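Local coordinates for putative glutathionylspermidine synthase (Methylobacillus flagellatus, PDB 3N6X), which probably acts as an ATP-dependent ligase of the circularly permuted ATP-grasp type, perhaps joining glutathione to spermidine, though its true substrates are not established, at residues A[281-287]-A[293-299]; A[275-279]-A[312-316]; A[209-213]-A[305-309]. All blocks are in the same frame, centred on the assembly; numbering follows the deposited sequence.

Contact 1: A[281-287]-A[293-299]; sequences FIDPLSF and LGVPGLL
Asp283 grips the backbone at Gly297 and Leu299 with its two carboxylate oxygens. Its CG stands anti to the backbone N (chi1 -177°), which carries the carboxylate across to the start of helix 298-303. Asp283 OD1 takes Gly297 N at 2.8 Å. Asp283 OD1 also takes Leu285 N, two residues on, at 3.0 Å, which closes an Asx turn. These two donors come from opposite faces of the carboxylate, which should fix its rotation. Asp283 OD2 accepts Leu299 N at 3.0 Å, on the anti side and 35° out of the plane. The amides at the helix start probably stabilise the negative charge.

Val295 to Leu298 form a type II beta turn, and Gly297 is the helix N-cap with a positive phi. Before the turn, Val295 N gives a nearly straight bond of 2.8 Å to Ile282 O. Gly294 passes close to the other backbone here, with Gly294 CA 3.2 Å from Ile282 O.

Apolar groups pack around this polar centre. Leu299 CD2 touches Ser286 CB and Phe287 CZ, each at 3.6 Å. The leucine crosses Phe287 at about a right angle. Pro284 CG meets Pro296 CG at 3.9 Å, while Leu285 covers CB of the same Pro296 ring. Phe281 and Leu293 lie side by side, pointing the same way.

Arg128 makes a cation-pi contact with Phe287. Val295 packs on strand 252-254, and Ile282 and Leu298 both rest on Leu309 of strand 308-310, so the loop and the helix start are set against the sheet.

Contact 2: A[275-279]-A[312-316]; sequences RRIDD and AVGTG
Arg275 reaches Ala312 with the end of a long, bent side chain. From CB, CG sits between the backbone N and the carbonyl carbon (chi1 61°), and a second bend at chi2 turns Arg275 CD to within 3.4 Å of Ile277 O. NE bonds to Asn311 O. Arg275 NH1 gives a bond of 2.9 Å to Ile277 O, so the arginine also spans its own loop. Arg275 NH2 bonds to Ala312 O at 2.9 Å; the oxygen lies in the guanidinium plane, but the donor stands above the carbonyl plane.

The site lies where parallel neighbours 268-275 and 308-310 leave the sheet at their C-terminal ends. Helix 298-303 joins them in a beta-alpha-beta crossover.

Asp279 OD1 lies over one guanidinium face, 3.2 Å from Arg275 NH2. This is a salt bridge of charges alone. A methionine in place of Arg275 would probably leave the buried Asp279 without this charge partner and the carbonyls of Ile277, Asn311 and Ala312 without its N-H groups.

Asp279 OD2 takes Gly314 N at 2.8 Å on its syn side. A water donates to OD2 and to Thr315 OG1, which also bonds to Leu164 O; the water's bond from Arg275 NH2 is weak.

Contact 3: A[209-213]-A[305-309]; sequences AVAQA and GGVTL
Gln212 lays its side chain along the backbone of Gly305, with CG 3.2 Å from Gly305 O and CD 3.6 Å from Gly305 CA. Gly305 is the C-prime residue of a Schellman motif that ends helix 298-303. Its positive phi turns the chain back, with Gly306 N bonded to Val301 O and Gly305 N to Tyr302 O. The chain then enters strand 308-310, the second strand of a beta-alpha-beta crossover from strand 268-275. Residues 210-212, in the loop after helix 199-209, pack against this turn and the strand start.

The glutamine is bent. CG is anti to the carbonyl carbon, and chi2 of -86° swings the amide round past Gly305 toward Val307. There Gln212 NE2 gives a nearly straight bond of 2.9 Å to Val307 O. The acceptor lies in the amide plane of Gln212. Seen from the acceptor the fit is less regular, since NE2 stands 54° out of the carbonyl plane. Gln212 CG also passes 3.6 Å from Thr308 OG1, so the aliphatic part of the glutamine lies between the turn and the strand. Pro137 touches both Gln212 and Thr308.

The second bond runs the other way, from strand to loop. Thr308 OG1 donates to Val210 O at 2.7 Å, tilted only slightly from the carbonyl plane. The strand backbone of Thr308 is meanwhile paired with Asp271 and Ile273. Each segment thus supplies one side-chain donor to a backbone carbonyl of the other. Val307 points away from the loop and packs on helix 298-303.

Val210 and Thr308 cross at about a right angle, and their CG2 methyls meet at 3.8 Å.

Contact 2 is buried and lies closest to the chain's centre. Contacts 1 and 3 lie farther out and are partly buried. All three involve one crossover: contact 2 ties the loops that leave its two strands, contact 1 packs the connecting loop on the start of helix 298-303, and contact 3 packs an outside loop on the turn after the helix and the start of strand 308-310. Their chemistry differs. Contact 2 relies on charges and a water, contact 1 on a carboxylate set among backbone amides and apolar side chains, and contact 3 on neutral side-chain donors. Contacts 1 and 2 touch through Ile282 against Ile277 and Val313; contacts 1 and 3 meet where Leu298 packs on Val307.

Contact 1: A[281-287]-A[293-299]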
loop_
_atom_site.group_PDB
_atom_site.type_symbol
_atom_site.label_atom_id
_atom_site.label_comp_id
_atom_site.label_asym_id
_atom_site.label_seq_id
_atom_site.Cartn_x
_atom_site.Cartn_y
_atom_site.Cartn_z
ATOM N N PHE A 281 -11.906 15.689 5.597
ATOM C CA PHE A 281 -13.331 15.608 5.265
ATOM C C PHE A 281 -14.226 14.944 6.317
ATOM O O PHE A 281 -15.429 14.838 6.084
ATOM C CB PHE A 281 -13.503 14.894 3.922
ATOM C CG PHE A 281 -13.090 15.716 2.730
ATOM C CD1 PHE A 281 -11.760 15.768 2.327
ATOM C CD2 PHE A 281 -14.037 16.409 1.980
ATOM C CE1 PHE A 281 -11.380 16.521 1.215
ATOM C CE2 PHE A 281 -13.655 17.163 0.872
ATOM C CZ PHE A 281 -12.328 17.221 0.500
ATOM N N ILE A 282 -13.663 14.495 7.456
ATOM C CA ILE A 282 -14.435 13.733 8.450
ATOM C C ILE A 282 -15.334 14.546 9.377
ATOM O O ILE A 282 -16.241 13.970 9.976
ATOM C CB ILE A 282 -13.572 12.715 9.254
ATOM C CG1 ILE A 282 -12.509 13.408 10.114
ATOM C CG2 ILE A 282 -12.992 11.622 8.364
ATOM C CD1 ILE A 282 -12.565 13.037 11.534
ATOM N N ASP A 283 -15.018 15.824 9.610
ATOM C CA ASP A 283 -15.765 16.617 10.587
ATOM C C ASP A 283 -15.771 18.105 10.209
ATOM O O ASP A 283 -14.778 18.815 10.445
ATOM C CB ASP A 283 -15.203 16.390 12.024
ATOM C CG ASP A 283 -15.952 17.110 13.148
ATOM O OD1 ASP A 283 -16.949 17.808 12.851
ATOM O OD2 ASP A 283 -15.520 16.992 14.324
ATOM N N PRO A 284 -16.920 18.605 9.675
ATOM C CA PRO A 284 -16.981 20.020 9.265
ATOM C C PRO A 284 -16.876 21.042 10.407
ATOM O O PRO A 284 -16.634 22.202 10.140
ATOM C CB PRO A 284 -18.303 20.122 8.495
ATOM C CG PRO A 284 -19.090 18.951 8.893
ATOM C CD PRO A 284 -18.155 17.875 9.317
ATOM N N LEU A 285 -16.980 20.605 11.662
ATOM C CA LEU A 285 -16.834 21.499 12.810
ATOM C C LEU A 285 -15.374 21.648 13.235
ATOM O O LEU A 285 -15.078 22.462 14.108
ATOM C CB LEU A 285 -17.663 20.993 14.021
ATOM C CG LEU A 285 -19.170 20.785 13.807
ATOM C CD1 LEU A 285 -19.828 20.321 15.089
ATOM C CD2 LEU A 285 -19.845 22.062 13.292
ATOM N N SER A 286 -14.472 20.846 12.662
ATOM C CA SER A 286 -13.063 20.871 13.073
ATOM C C SER A 286 -12.101 21.025 11.914
ATOM O O SER A 286 -11.002 21.545 12.099
ATOM C CB SER A 286 -12.721 19.611 13.861
ATOM O OG SER A 286 -13.446 19.563 15.079
ATOM N N PHE A 287 -12.473 20.511 10.739
ATOM C CA PHE A 287 -11.619 20.567 9.560
ATOM C C PHE A 287 -12.329 21.340 8.456
ATOM O O PHE A 287 -12.899 22.383 8.758
ATOM C CB PHE A 287 -11.193 19.146 9.135
ATOM C CG PHE A 287 -10.413 18.413 10.214
ATOM C CD1 PHE A 287 -9.236 18.948 10.733
ATOM C CD2 PHE A 287 -10.875 17.211 10.734
ATOM C CE1 PHE A 287 -8.521 18.276 11.734
ATOM C CE2 PHE A 287 -10.161 16.540 11.740
ATOM C CZ PHE A 287 -8.983 17.071 12.222
ATOM N N LEU A 293 -19.019 14.878 3.497
ATOM C CA LEU A 293 -18.641 13.471 3.635
ATOM C C LEU A 293 -18.577 13.035 5.073
ATOM O O LEU A 293 -18.648 11.840 5.356
ATOM C CB LEU A 293 -17.269 13.215 2.974
ATOM C CG LEU A 293 -17.108 13.622 1.522
ATOM C CD1 LEU A 293 -15.759 13.215 1.016
ATOM C CD2 LEU A 293 -18.227 13.029 0.646
ATOM N N GLY A 294 -18.395 13.991 5.971
ATOM C CA GLY A 294 -18.139 13.701 7.370
ATOM C C GLY A 294 -19.317 13.741 8.305
ATOM O O GLY A 294 -20.479 13.672 7.885
ATOM N N VAL A 295 -19.003 13.783 9.601
ATOM C CA VAL A 295 -19.949 13.717 10.691
ATOM C C VAL A 295 -19.627 14.865 11.645
ATOM O O VAL A 295 -18.578 14.838 12.299
ATOM C CB VAL A 295 -19.845 12.322 11.416
ATOM C CG1 VAL A 295 -20.929 12.161 12.487
ATOM C CG2 VAL A 295 -19.890 11.160 10.412
ATOM N N PRO A 296 -20.505 15.890 11.760
ATOM C CA PRO A 296 -20.197 17.012 12.672
ATOM C C PRO A 296 -19.976 16.577 14.124
ATOM O O PRO A 296 -20.796 15.855 14.689
ATOM C CB PRO A 296 -21.412 17.936 12.516
ATOM C CG PRO A 296 -21.966 17.601 11.152
ATOM C CD PRO A 296 -21.764 16.124 11.015
ATOM N N GLY A 297 -18.848 17.000 14.696
ATOM C CA GLY A 297 -18.482 16.698 16.080
ATOM C C GLY A 297 -17.744 15.387 16.280
ATOM O O GLY A 297 -17.355 15.066 17.404
ATOM N N LEU A 298 -17.525 14.624 15.192
ATOM C CA LEU A 298 -16.845 13.325 15.247
ATOM C C LEU A 298 -15.463 13.402 15.912
ATOM O O LEU A 298 -15.145 12.560 16.760
ATOM C CB LEU A 298 -16.732 12.717 13.837
ATOM C CG LEU A 298 -16.040 11.352 13.729
ATOM C CD1 LEU A 298 -16.754 10.306 14.564
ATOM C CD2 LEU A 298 -15.944 10.907 12.278
ATOM N N LEU A 299 -14.642 14.400 15.529
ATOM C CA LEU A 299 -13.314 14.556 16.101
ATOM C C LEU A 299 -13.338 14.692 17.628
ATOM O O LEU A 299 -12.537 14.046 18.308
ATOM C CB LEU A 299 -12.557 15.730 15.450
ATOM C CG LEU A 299 -11.111 15.928 15.950
ATOM C CD1 LEU A 299 -10.212 14.725 15.574
ATOM C CD2 LEU A 299 -10.545 17.230 15.451
#

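Contact 2: A[275-279]-A[312-316]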
loop_
_atom_site.group_PDB
_atom_site.type_symbol
_atom_site.label_atom_id
_atom_site.label_comp_id
_atom_site.label_asym_id
_atom_site.label_seq_id
_atom_site.Cartn_x
_atom_site.Cartn_y
_atom_site.Cartn_z
ATOM N N ARG A 275 -12.449 4.219 8.789
ATOM C CA ARG A 275 -12.638 5.370 7.901
ATOM C C ARG A 275 -11.921 5.245 6.573
ATOM O O ARG A 275 -10.711 4.995 6.534
ATOM C CB ARG A 275 -12.330 6.727 8.610
ATOM C CG ARG A 275 -10.909 6.885 9.118
ATOM C CD ARG A 275 -10.337 8.254 8.802
ATOM N NE ARG A 275 -8.931 8.353 9.202
ATOM C CZ ARG A 275 -7.924 8.545 8.350
ATOM N NH1 ARG A 275 -8.164 8.709 7.055
ATOM N NH2 ARG A 275 -6.671 8.598 8.793
ATOM N N ARG A 276 -12.669 5.392 5.477
ATOM C CA ARG A 276 -12.083 5.402 4.143
ATOM C C ARG A 276 -12.269 6.794 3.526
ATOM O O ARG A 276 -12.407 6.947 2.313
ATOM C CB ARG A 276 -12.640 4.258 3.264
ATOM C CG ARG A 276 -12.206 2.845 3.735
ATOM C CD ARG A 276 -10.693 2.587 3.616
ATOM N NE ARG A 276 -10.241 2.600 2.219
ATOM C CZ ARG A 276 -10.088 1.512 1.475
ATOM N NH1 ARG A 276 -10.293 0.309 1.997
ATOM N NH2 ARG A 276 -9.720 1.616 0.206
ATOM N N ILE A 277 -12.267 7.803 4.391
ATOM C CA ILE A 277 -12.363 9.220 4.038
ATOM C C ILE A 277 -11.109 9.914 4.596
ATOM O O ILE A 277 -10.632 9.520 5.659
ATOM C CB ILE A 277 -13.673 9.832 4.643
ATOM C CG1 ILE A 277 -14.928 9.172 4.032
ATOM C CG2 ILE A 277 -13.711 11.334 4.475
ATOM C CD1 ILE A 277 -16.232 9.763 4.449
ATOM N N ASP A 278 -10.569 10.932 3.888
ATOM C CA ASP A 278 -9.401 11.678 4.380
ATOM C C ASP A 278 -9.758 12.477 5.619
ATOM O O ASP A 278 -10.901 12.929 5.746
ATOM C CB ASP A 278 -8.871 12.624 3.297
ATOM C CG ASP A 278 -8.151 11.929 2.158
ATOM O OD1 ASP A 278 -7.366 10.981 2.434
ATOM O OD2 ASP A 278 -8.304 12.380 1.000
ATOM N N ASP A 279 -8.773 12.676 6.534
ATOM C CA ASP A 279 -8.920 13.491 7.761
ATOM C C ASP A 279 -9.686 14.759 7.500
ATOM O O ASP A 279 -10.600 15.089 8.235
ATOM C CB ASP A 279 -7.526 13.894 8.307
ATOM C CG ASP A 279 -6.781 12.799 9.003
ATOM O OD1 ASP A 279 -7.371 11.720 9.208
ATOM O OD2 ASP A 279 -5.614 13.027 9.376
ATOM N N ALA A 312 -6.237 6.133 12.595
ATOM C CA ALA A 312 -6.324 7.317 13.432
ATOM C C ALA A 312 -6.192 8.580 12.603
ATOM O O ALA A 312 -5.618 8.547 11.511
ATOM C CB ALA A 312 -5.223 7.283 14.482
ATOM N N VAL A 313 -6.694 9.704 13.136
ATOM C CA VAL A 313 -6.522 11.023 12.546
ATOM C C VAL A 313 -5.032 11.436 12.771
ATOM O O VAL A 313 -4.473 11.148 13.829
ATOM C CB VAL A 313 -7.511 12.042 13.219
ATOM C CG1 VAL A 313 -7.152 13.491 12.871
ATOM C CG2 VAL A 313 -8.962 11.742 12.838
ATOM N N GLY A 314 -4.414 12.056 11.764
ATOM C CA GLY A 314 -3.045 12.563 11.869
ATOM C C GLY A 314 -1.919 11.593 11.553
ATOM O O GLY A 314 -0.766 11.859 11.912
ATOM N N THR A 315 -2.220 10.471 10.855
ATOM C CA THR A 315 -1.167 9.509 10.482
ATOM C C THR A 315 -0.314 10.021 9.319
ATOM O O THR A 315 0.787 9.508 9.099
ATOM C CB THR A 315 -1.757 8.128 10.141
ATOM O OG1 THR A 315 -2.616 8.259 9.008
ATOM C CG2 THR A 315 -2.494 7.499 11.314
ATOM N N GLY A 316 -0.845 11.002 8.568
ATOM C CA GLY A 316 -0.198 11.559 7.384
ATOM C C GLY A 316 1.199 12.112 7.613
ATOM O O GLY A 316 1.995 12.182 6.678
HETATM O O HOH W 1 -4.338 10.418 8.238
#

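Contact 3: A[209-213]-A[305-309]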
loop_
_atom_site.group_PDB
_atom_site.type_symbol
_atom_site.label_atom_id
_atom_site.label_comp_id
_atom_site.label_asym_id
_atom_site.label_seq_id
_atom_site.Cartn_x
_atom_site.Cartn_y
_atom_site.Cartn_z
ATOM N N ALA A 209 -10.754 -5.059 18.451
ATOM C CA ALA A 209 -9.714 -5.020 19.475
ATOM C C ALA A 209 -9.302 -3.589 19.840
ATOM O O ALA A 209 -8.699 -3.374 20.899
ATOM C CB ALA A 209 -8.498 -5.818 19.005
ATOM N N VAL A 210 -9.603 -2.609 18.958
ATOM C CA VAL A 210 -9.241 -1.213 19.209
ATOM C C VAL A 210 -10.414 -0.404 19.667
ATOM O O VAL A 210 -10.343 0.817 19.661
ATOM C CB VAL A 210 -8.440 -0.528 18.060
ATOM C CG1 VAL A 210 -7.039 -1.125 17.939
ATOM C CG2 VAL A 210 -9.190 -0.589 16.728
ATOM N N ALA A 211 -11.492 -1.075 20.123
ATOM C CA ALA A 211 -12.637 -0.384 20.712
ATOM C C ALA A 211 -12.158 0.283 21.996
ATOM O O ALA A 211 -11.200 -0.201 22.608
ATOM C CB ALA A 211 -13.740 -1.380 21.029
ATOM N N GLN A 212 -12.770 1.411 22.382
ATOM C CA GLN A 212 -12.373 2.117 23.615
ATOM C C GLN A 212 -12.597 1.247 24.889
ATOM O O GLN A 212 -13.295 0.226 24.835
ATOM C CB GLN A 212 -13.082 3.479 23.724
ATOM C CG GLN A 212 -12.765 4.424 22.551
ATOM C CD GLN A 212 -11.498 5.249 22.735
ATOM O OE1 GLN A 212 -10.742 5.100 23.710
ATOM N NE2 GLN A 212 -11.230 6.128 21.786
ATOM N N ALA A 213 -11.928 1.612 26.002
ATOM C CA ALA A 213 -11.996 0.862 27.263
ATOM C C ALA A 213 -13.418 0.800 27.785
ATOM O O ALA A 213 -14.103 1.829 27.831
ATOM C CB ALA A 213 -11.081 1.496 28.300
ATOM N N GLY A 305 -12.641 9.843 23.783
ATOM C CA GLY A 305 -12.756 8.401 23.995
ATOM C C GLY A 305 -14.118 7.755 23.807
ATOM O O GLY A 305 -14.329 6.626 24.264
ATOM N N GLY A 306 -15.013 8.414 23.081
ATOM C CA GLY A 306 -16.349 7.873 22.836
ATOM C C GLY A 306 -16.457 7.002 21.599
ATOM O O GLY A 306 -17.494 6.365 21.373
ATOM N N VAL A 307 -15.393 6.985 20.771
ATOM C CA VAL A 307 -15.344 6.206 19.529
ATOM C C VAL A 307 -13.875 5.976 19.118
ATOM O O VAL A 307 -12.991 6.725 19.541
ATOM C CB VAL A 307 -16.179 6.901 18.373
ATOM C CG1 VAL A 307 -15.411 8.081 17.742
ATOM C CG2 VAL A 307 -16.609 5.893 17.304
ATOM N N THR A 308 -13.628 4.954 18.291
ATOM C CA THR A 308 -12.314 4.702 17.711
ATOM C C THR A 308 -12.384 4.924 16.209
ATOM O O THR A 308 -13.285 4.398 15.557
ATOM C CB THR A 308 -11.828 3.273 18.007
ATOM O OG1 THR A 308 -11.709 3.106 19.412
ATOM C CG2 THR A 308 -10.469 2.972 17.349
ATOM N N LEU A 309 -11.426 5.696 15.662
ATOM C CA LEU A 309 -11.266 5.890 14.218
ATOM C C LEU A 309 -10.068 5.091 13.759
ATOM O O LEU A 309 -9.040 5.067 14.438
ATOM C CB LEU A 309 -11.085 7.383 13.859
ATOM C CG LEU A 309 -12.278 8.319 14.205
ATOM C CD1 LEU A 309 -11.983 9.741 13.803
ATOM C CD2 LEU A 309 -13.564 7.848 13.551
#